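Local structure of protein-disulfide isomerase (Novosphingobium aromaticivorans, 3GMF) at residues R60-N72 against F113-F126. The protein probably acts as a thiol-disulfide oxidoreductase or isomerase of the thioredoxin superfamily, rearranging disulfide bonds in other proteins. Sequence-based numbering, arbitrary orientation.
Sequences RDPIDMTVALITN and FATRTRAIASDFRF
Thr66 and Thr117 mark the place where helix 62-72 and helix 113-123 cross almost perpendicularly, their axes 9.6 Å apart at closest approach with a crossing angle of -85°. The side chain of Thr66 fits as a knob into a hole formed by Thr117, Ile120, Ala121 and Phe126. With OG1 beside its backbone N (chi1 -56°), the hydroxyl turns back to donate to Pro62 O, leaving CG2 to point at the edge of the Phe126 ring, 3.8 Å from its CD2. An alanine at this position is likely to leave a gap beside the Phe126 edge and cost Pro62 O the hydroxyl, one of its donors. That carbonyl also accepts from Thr66 N and from a water that donates in turn to Thr117 OG1, a polar bridge between the helices, which share no direct hydrogen bond.

Both helices belong to the helical part of this thioredoxin-family chain, which in sequence lies between strands 51-57 and 171-174; Leu144 of helix 137-144 also touches Thr66 and Thr117. Toward the start of helix 62-72, Ile120 lays CD1 against Pro62 CB at 3.6 Å. Ile63 packs on one face of the Phe124 ring: CG2 stands over its centre in a CH-pi contact, 4.0 Å from the centroid, and CD1 reaches CZ at 3.5 Å. Val67 CG2 meets Phe126 CZ at 3.5 Å, the two side chains running roughly at right angles. Leu69 instead approaches Phe113 within the ring plane, CD1 lying 3.4 Å from CZ, while Thr117 OG1 sits above one face of that ring, toward its rim.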
ATOM      1  N   ARG A  60      -1.084   3.735  -8.066  1.00 19.08           N
ATOM      2  CA  ARG A  60      -0.574   3.814  -9.451  1.00 19.75           C
ATOM      3  C   ARG A  60      -1.631   3.628 -10.537  1.00 23.06           C
ATOM      4  O   ARG A  60      -1.399   3.998 -11.710  1.00 22.40           O
ATOM      5  CB  ARG A  60       0.527   2.767  -9.691  1.00 20.75           C
ATOM      6  CG  ARG A  60       1.760   2.886  -8.748  1.00 19.05           C
ATOM      7  CD  ARG A  60       2.831   1.895  -9.146  1.00 22.62           C
ATOM      8  NE  ARG A  60       2.267   0.538  -9.187  1.00 21.73           N
ATOM      9  CZ  ARG A  60       2.674  -0.416 -10.012  1.00 27.54           C
ATOM     10  NH1 ARG A  60       3.659  -0.169 -10.869  1.00 24.73           N
ATOM     11  NH2 ARG A  60       2.074  -1.614  -9.997  1.00 25.45           N
ATOM     12  N   ASP A  61      -2.747   2.997 -10.155  1.00 22.70           N
ATOM     13  CA  ASP A  61      -3.774   2.523 -11.120  1.00 18.67           C
ATOM     14  C   ASP A  61      -5.092   2.271 -10.346  1.00 20.57           C
ATOM     15  O   ASP A  61      -5.105   2.279  -9.114  1.00 19.73           O
ATOM     16  CB  ASP A  61      -3.261   1.281 -11.900  1.00 20.26           C
ATOM     17  CG  ASP A  61      -3.014   0.080 -10.994  1.00 21.28           C
ATOM     18  OD1 ASP A  61      -3.995  -0.393 -10.398  1.00 21.50           O
ATOM     19  OD2 ASP A  61      -1.845  -0.365 -10.878  1.00 22.40           O
ATOM     20  N   PRO A  62      -6.226   2.119 -11.064  1.00 19.76           N
ATOM     21  CA  PRO A  62      -7.500   2.012 -10.358  1.00 20.80           C
ATOM     22  C   PRO A  62      -7.674   0.695  -9.576  1.00 20.62           C
ATOM     23  O   PRO A  62      -8.521   0.645  -8.692  1.00 21.93           O
ATOM     24  CB  PRO A  62      -8.552   2.126 -11.481  1.00 22.92           C
ATOM     25  CG  PRO A  62      -7.805   2.643 -12.655  1.00 31.44           C
ATOM     26  CD  PRO A  62      -6.407   2.129 -12.528  1.00 26.32           C
ATOM     27  N   ILE A  63      -6.922  -0.348  -9.936  1.00 18.96           N
ATOM     28  CA  ILE A  63      -6.964  -1.617  -9.164  1.00 19.77           C
ATOM     29  C   ILE A  63      -6.315  -1.408  -7.780  1.00 21.74           C
ATOM     30  O   ILE A  63      -6.895  -1.738  -6.730  1.00 22.46           O
ATOM     31  CB  ILE A  63      -6.285  -2.749  -9.926  1.00 22.12           C
ATOM     32  CG1 ILE A  63      -7.008  -2.980 -11.255  1.00 24.23           C
ATOM     33  CG2 ILE A  63      -6.371  -4.094  -9.138  1.00 20.82           C
ATOM     34  CD1 ILE A  63      -6.129  -3.721 -12.251  1.00 27.86           C
ATOM     35  N   ASP A  64      -5.115  -0.840  -7.811  1.00 21.29           N
ATOM     36  CA  ASP A  64      -4.413  -0.302  -6.622  1.00 18.43           C
ATOM     37  C   ASP A  64      -5.336   0.592  -5.781  1.00 19.96           C
ATOM     38  O   ASP A  64      -5.460   0.402  -4.564  1.00 19.70           O
ATOM     39  CB  ASP A  64      -3.209   0.505  -7.125  1.00 19.90           C
ATOM     40  CG  ASP A  64      -2.125   0.700  -6.068  1.00 21.60           C
ATOM     41  OD1 ASP A  64      -2.269   0.248  -4.904  1.00 21.39           O
ATOM     42  OD2 ASP A  64      -1.101   1.326  -6.432  1.00 23.98           O
ATOM     43  N   MET A  65      -5.992   1.551  -6.446  1.00 21.88           N
ATOM     44  CA  MET A  65      -6.932   2.466  -5.770  1.00 18.86           C
ATOM     45  C   MET A  65      -8.018   1.685  -5.029  1.00 22.55           C
ATOM     46  O   MET A  65      -8.363   2.026  -3.904  1.00 20.94           O
ATOM     47  CB  MET A  65      -7.583   3.453  -6.756  1.00 18.86           C
ATOM     48  CG  MET A  65      -8.487   4.484  -6.033  1.00 22.90           C
ATOM     49  SD  MET A  65      -7.697   5.572  -4.763  1.00 15.86           S
ATOM     50  CE  MET A  65      -7.113   6.838  -5.899  1.00 24.78           C
ATOM     51  N   THR A  66      -8.568   0.661  -5.691  1.00 23.24           N
ATOM     52  CA  THR A  66      -9.648  -0.147  -5.094  1.00 24.40           C
ATOM     53  C   THR A  66      -9.159  -0.839  -3.816  1.00 21.87           C
ATOM     54  O   THR A  66      -9.830  -0.801  -2.787  1.00 23.43           O
ATOM     55  CB  THR A  66     -10.190  -1.175  -6.113  1.00 24.36           C
ATOM     56  OG1 THR A  66     -10.633  -0.497  -7.295  1.00 24.09           O
ATOM     57  CG2 THR A  66     -11.373  -1.999  -5.515  1.00 24.83           C
ATOM     58  N   VAL A  67      -7.979  -1.455  -3.882  1.00 22.30           N
ATOM     59  CA  VAL A  67      -7.382  -2.061  -2.678  1.00 21.11           C
ATOM     60  C   VAL A  67      -7.105  -1.023  -1.572  1.00 20.45           C
ATOM     61  O   VAL A  67      -7.400  -1.255  -0.390  1.00 21.90           O
ATOM     62  CB  VAL A  67      -6.112  -2.823  -3.024  1.00 25.07           C
ATOM     63  CG1 VAL A  67      -5.529  -3.414  -1.765  1.00 24.35           C
ATOM     64  CG2 VAL A  67      -6.447  -3.927  -4.019  1.00 20.96           C
ATOM     65  N   ALA A  68      -6.576   0.136  -1.969  1.00 21.29           N
ATOM     66  CA  ALA A  68      -6.257   1.199  -1.017  1.00 24.65           C
ATOM     67  C   ALA A  68      -7.510   1.788  -0.365  1.00 22.46           C
ATOM     68  O   ALA A  68      -7.473   2.176   0.796  1.00 26.22           O
ATOM     69  CB  ALA A  68      -5.403   2.294  -1.674  1.00 20.75           C
ATOM     70  N   LEU A  69      -8.630   1.815  -1.084  1.00 19.63           N
ATOM     71  CA  LEU A  69      -9.884   2.217  -0.430  1.00 20.33           C
ATOM     72  C   LEU A  69     -10.216   1.267   0.706  1.00 25.65           C
ATOM     73  O   LEU A  69     -10.551   1.724   1.803  1.00 30.12           O
ATOM     74  CB  LEU A  69     -11.045   2.322  -1.422  1.00 22.52           C
ATOM     75  CG  LEU A  69     -10.940   3.528  -2.360  1.00 24.19           C
ATOM     76  CD1 LEU A  69     -11.813   3.257  -3.602  1.00 23.42           C
ATOM     77  CD2 LEU A  69     -11.267   4.866  -1.643  1.00 25.60           C
ATOM     78  N   ILE A  70     -10.056  -0.030   0.470  1.00 23.62           N
ATOM     79  CA  ILE A  70     -10.363  -1.055   1.471  1.00 26.49           C
ATOM     80  C   ILE A  70      -9.447  -0.903   2.684  1.00 30.40           C
ATOM     81  O   ILE A  70      -9.936  -0.732   3.806  1.00 26.99           O
ATOM     82  CB  ILE A  70     -10.300  -2.484   0.902  1.00 23.62           C
ATOM     83  CG1 ILE A  70     -11.238  -2.644  -0.314  1.00 25.52           C
ATOM     84  CG2 ILE A  70     -10.634  -3.519   1.982  1.00 28.64           C
ATOM     85  CD1 ILE A  70     -11.024  -3.947  -1.100  1.00 27.39           C
ATOM     86  N   THR A  71      -8.129  -0.914   2.461  1.00 25.24           N
ATOM     87  CA  THR A  71      -7.179  -0.839   3.596  1.00 25.38           C
ATOM     88  C   THR A  71      -7.278   0.490   4.377  1.00 25.44           C
ATOM     89  O   THR A  71      -7.054   0.520   5.597  1.00 31.81           O
ATOM     90  CB  THR A  71      -5.717  -1.131   3.154  1.00 24.59           C
ATOM     91  OG1 THR A  71      -5.255  -0.064   2.312  1.00 24.99           O
ATOM     92  CG2 THR A  71      -5.634  -2.457   2.391  1.00 24.92           C
ATOM     93  N   ASN A  72      -7.671   1.569   3.701  1.00 26.13           N
ATOM     94  CA  ASN A  72      -7.822   2.862   4.372  1.00 24.43           C
ATOM     95  C   ASN A  72      -9.179   3.108   5.037  1.00 32.34           C
ATOM     96  O   ASN A  72      -9.325   4.120   5.733  1.00 29.92           O
ATOM     97  CB  ASN A  72      -7.462   4.025   3.442  1.00 22.99           C
ATOM     98  CG  ASN A  72      -5.961   4.137   3.208  1.00 27.45           C
ATOM     99  OD1 ASN A  72      -5.276   4.915   3.879  1.00 27.04           O
ATOM    100  ND2 ASN A  72      -5.444   3.349   2.259  1.00 27.20           N
ATOM    101  N   PHE A 113     -15.987   6.943 -11.263  1.00 39.40           N
ATOM    102  CA  PHE A 113     -15.267   6.288 -10.188  1.00 36.24           C
ATOM    103  C   PHE A 113     -16.048   5.092  -9.612  1.00 33.67           C
ATOM    104  O   PHE A 113     -15.490   4.014  -9.462  1.00 31.90           O
ATOM    105  CB  PHE A 113     -14.907   7.295  -9.093  1.00 34.61           C
ATOM    106  CG  PHE A 113     -14.486   6.651  -7.809  1.00 33.21           C
ATOM    107  CD1 PHE A 113     -13.191   6.166  -7.643  1.00 37.06           C
ATOM    108  CD2 PHE A 113     -15.403   6.496  -6.769  1.00 35.01           C
ATOM    109  CE1 PHE A 113     -12.826   5.541  -6.444  1.00 30.13           C
ATOM    110  CE2 PHE A 113     -15.041   5.877  -5.581  1.00 41.41           C
ATOM    111  CZ  PHE A 113     -13.761   5.413  -5.419  1.00 34.03           C
ATOM    112  N   ALA A 114     -17.332   5.286  -9.300  1.00 35.34           N
ATOM    113  CA  ALA A 114     -18.153   4.205  -8.719  1.00 29.25           C
ATOM    114  C   ALA A 114     -18.284   2.969  -9.614  1.00 34.42           C
ATOM    115  O   ALA A 114     -18.105   1.840  -9.149  1.00 31.61           O
ATOM    116  CB  ALA A 114     -19.538   4.733  -8.311  1.00 35.76           C
ATOM    117  N   THR A 115     -18.580   3.196 -10.894  1.00 32.43           N
ATOM    118  CA  THR A 115     -18.795   2.121 -11.855  1.00 38.06           C
ATOM    119  C   THR A 115     -17.522   1.286 -12.015  1.00 31.59           C
ATOM    120  O   THR A 115     -17.578   0.069 -11.916  1.00 29.95           O
ATOM    121  CB  THR A 115     -19.262   2.674 -13.218  1.00 41.19           C
ATOM    122  OG1 THR A 115     -20.395   3.536 -13.015  1.00 49.76           O
ATOM    123  CG2 THR A 115     -19.650   1.536 -14.167  1.00 46.63           C
ATOM    124  N   ARG A 116     -16.385   1.924 -12.204  1.00 31.00           N
ATOM    125  CA  ARG A 116     -15.144   1.213 -12.402  1.00 32.09           C
ATOM    126  C   ARG A 116     -14.668   0.489 -11.144  1.00 30.36           C
ATOM    127  O   ARG A 116     -14.175  -0.583 -11.238  1.00 25.76           O
ATOM    128  CB  ARG A 116     -14.089   2.117 -13.026  1.00 31.80           C
ATOM    129  CG  ARG A 116     -13.426   3.081 -12.122  1.00 34.72           C
ATOM    130  CD  ARG A 116     -12.414   3.946 -12.840  1.00 36.70           C
ATOM    131  NE  ARG A 116     -12.946   4.815 -13.872  1.00 33.28           N
ATOM    132  CZ  ARG A 116     -12.196   5.467 -14.741  1.00 31.45           C
ATOM    133  NH1 ARG A 116     -12.745   6.214 -15.628  1.00 33.70           N
ATOM    134  NH2 ARG A 116     -10.903   5.330 -14.742  1.00 41.94           N
ATOM    135  N   THR A 117     -14.860   1.086  -9.977  1.00 26.90           N
ATOM    136  CA  THR A 117     -14.434   0.487  -8.714  1.00 25.93           C
ATOM    137  C   THR A 117     -15.223  -0.798  -8.426  1.00 25.16           C
ATOM    138  O   THR A 117     -14.658  -1.807  -8.000  1.00 26.45           O
ATOM    139  CB  THR A 117     -14.541   1.515  -7.549  1.00 28.56           C
ATOM    140  OG1 THR A 117     -13.666   2.627  -7.838  1.00 29.62           O
ATOM    141  CG2 THR A 117     -14.125   0.919  -6.223  1.00 32.21           C
ATOM    142  N   ARG A 118     -16.522  -0.744  -8.711  1.00 30.02           N
ATOM    143  CA  ARG A 118     -17.395  -1.903  -8.570  1.00 30.92           C
ATOM    144  C   ARG A 118     -17.009  -3.021  -9.547  1.00 27.72           C
ATOM    145  O   ARG A 118     -16.984  -4.181  -9.144  1.00 29.02           O
ATOM    146  CB  ARG A 118     -18.858  -1.500  -8.738  1.00 35.56           C
ATOM    147  CG  ARG A 118     -19.465  -0.889  -7.475  1.00 37.66           C
ATOM    148  CD  ARG A 118     -20.997  -0.825  -7.571  1.00 52.18           C
ATOM    149  NE  ARG A 118     -21.467   0.442  -8.131  1.00 57.30           N
ATOM    150  CZ  ARG A 118     -21.840   0.626  -9.398  1.00 62.42           C
ATOM    151  NH1 ARG A 118     -22.248   1.825  -9.796  1.00 52.21           N
ATOM    152  NH2 ARG A 118     -21.813  -0.379 -10.271  1.00 66.82           N
ATOM    153  N   ALA A 119     -16.680  -2.660 -10.792  1.00 26.15           N
ATOM    154  CA  ALA A 119     -16.261  -3.627 -11.828  1.00 27.43           C
ATOM    155  C   ALA A 119     -14.974  -4.328 -11.427  1.00 28.43           C
ATOM    156  O   ALA A 119     -14.834  -5.556 -11.555  1.00 27.57           O
ATOM    157  CB  ALA A 119     -16.082  -2.932 -13.174  1.00 27.29           C
ATOM    158  N   ILE A 120     -14.025  -3.537 -10.923  1.00 26.06           N
ATOM    159  CA  ILE A 120     -12.754  -4.079 -10.473  1.00 20.33           C
ATOM    160  C   ILE A 120     -12.942  -5.018  -9.274  1.00 20.83           C
ATOM    161  O   ILE A 120     -12.375  -6.120  -9.239  1.00 23.14           O
ATOM    162  CB  ILE A 120     -11.772  -2.944 -10.118  1.00 22.87           C
ATOM    163  CG1 ILE A 120     -11.333  -2.240 -11.401  1.00 21.17           C
ATOM    164  CG2 ILE A 120     -10.545  -3.487  -9.386  1.00 24.80           C
ATOM    165  CD1 ILE A 120     -10.540  -0.912 -11.147  1.00 26.72           C
ATOM    166  N   ALA A 121     -13.710  -4.563  -8.291  1.00 23.83           N
ATOM    167  CA  ALA A 121     -13.939  -5.367  -7.080  1.00 24.89           C
ATOM    168  C   ALA A 121     -14.596  -6.703  -7.460  1.00 26.21           C
ATOM    169  O   ALA A 121     -14.308  -7.742  -6.856  1.00 28.75           O
ATOM    170  CB  ALA A 121     -14.778  -4.626  -6.110  1.00 27.71           C
ATOM    171  N   SER A 122     -15.466  -6.659  -8.469  1.00 27.76           N
ATOM    172  CA  SER A 122     -16.081  -7.869  -8.996  0.50 27.72           C
ATOM    173  C   SER A 122     -15.067  -8.786  -9.685  1.00 29.98           C
ATOM    174  O   SER A 122     -14.921  -9.964  -9.311  1.00 29.04           O
ATOM    175  CB  SER A 122     -17.219  -7.526  -9.952  0.50 29.20           C
ATOM    176  OG  SER A 122     -17.913  -8.706 -10.316  0.50 25.25           O
ATOM    177  N   ASP A 123     -14.353  -8.243 -10.670  1.00 28.06           N
ATOM    178  CA  ASP A 123     -13.352  -9.004 -11.422  1.00 27.66           C
ATOM    179  C   ASP A 123     -12.255  -9.605 -10.562  1.00 28.32           C
ATOM    180  O   ASP A 123     -11.778 -10.705 -10.852  1.00 27.27           O
ATOM    181  CB  ASP A 123     -12.697  -8.150 -12.514  1.00 22.46           C
ATOM    182  CG  ASP A 123     -13.647  -7.775 -13.637  1.00 34.52           C
ATOM    183  OD1 ASP A 123     -14.785  -8.296 -13.721  1.00 33.44           O
ATOM    184  OD2 ASP A 123     -13.237  -6.948 -14.466  1.00 28.23           O
ATOM    185  N   PHE A 124     -11.842  -8.882  -9.515  1.00 26.91           N
ATOM    186  CA  PHE A 124     -10.748  -9.325  -8.653  1.00 26.96           C
ATOM    187  C   PHE A 124     -11.234 -10.079  -7.419  1.00 24.50           C
ATOM    188  O   PHE A 124     -10.434 -10.502  -6.585  1.00 30.58           O
ATOM    189  CB  PHE A 124      -9.820  -8.154  -8.297  1.00 23.07           C
ATOM    190  CG  PHE A 124      -8.936  -7.734  -9.442  1.00 21.81           C
ATOM    191  CD1 PHE A 124      -7.644  -8.232  -9.540  1.00 22.26           C
ATOM    192  CD2 PHE A 124      -9.415  -6.865 -10.436  1.00 25.23           C
ATOM    193  CE1 PHE A 124      -6.801  -7.864 -10.604  1.00 25.13           C
ATOM    194  CE2 PHE A 124      -8.606  -6.503 -11.498  1.00 21.32           C
ATOM    195  CZ  PHE A 124      -7.291  -6.996 -11.583  1.00 25.18           C
ATOM    196  N   ARG A 125     -12.554 -10.272  -7.350  1.00 28.50           N
ATOM    197  CA  ARG A 125     -13.186 -11.073  -6.296  1.00 33.82           C
ATOM    198  C   ARG A 125     -12.894 -10.564  -4.884  1.00 34.60           C
ATOM    199  O   ARG A 125     -12.612 -11.342  -3.958  1.00 32.59           O
ATOM    200  CB  ARG A 125     -12.819 -12.559  -6.446  1.00 36.49           C
ATOM    201  CG  ARG A 125     -13.471 -13.247  -7.645  1.00 47.64           C
ATOM    202  CD  ARG A 125     -12.883 -14.649  -7.875  1.00 50.33           C
ATOM    203  NE  ARG A 125     -12.651 -15.386  -6.625  1.00 65.07           N
ATOM    204  CZ  ARG A 125     -13.565 -16.103  -5.969  1.00 71.90           C
ATOM    205  NH1 ARG A 125     -14.812 -16.205  -6.422  1.00 72.48           N
ATOM    206  NH2 ARG A 125     -13.230 -16.721  -4.842  1.00 70.66           N
ATOM    207  N   PHE A 126     -12.960  -9.242  -4.724  1.00 27.94           N
ATOM    208  CA  PHE A 126     -12.644  -8.622  -3.435  1.00 28.45           C
ATOM    209  C   PHE A 126     -13.758  -8.818  -2.382  1.00 27.95           C
ATOM    210  O   PHE A 126     -13.511  -8.765  -1.175  1.00 29.03           O
ATOM    211  CB  PHE A 126     -12.319  -7.138  -3.645  1.00 27.44           C
ATOM    212  CG  PHE A 126     -10.973  -6.898  -4.284  1.00 24.31           C
ATOM    213  CD1 PHE A 126      -9.948  -7.841  -4.181  1.00 27.13           C
ATOM    214  CD2 PHE A 126     -10.714  -5.697  -4.957  1.00 27.88           C
ATOM    215  CE1 PHE A 126      -8.674  -7.607  -4.755  1.00 28.85           C
ATOM    216  CE2 PHE A 126      -9.463  -5.448  -5.525  1.00 25.47           C
ATOM    217  CZ  PHE A 126      -8.436  -6.410  -5.427  1.00 23.66           C
TER
HETATM  218  O   HOH W   1     -10.926   2.646  -8.908  1.00 34.03           O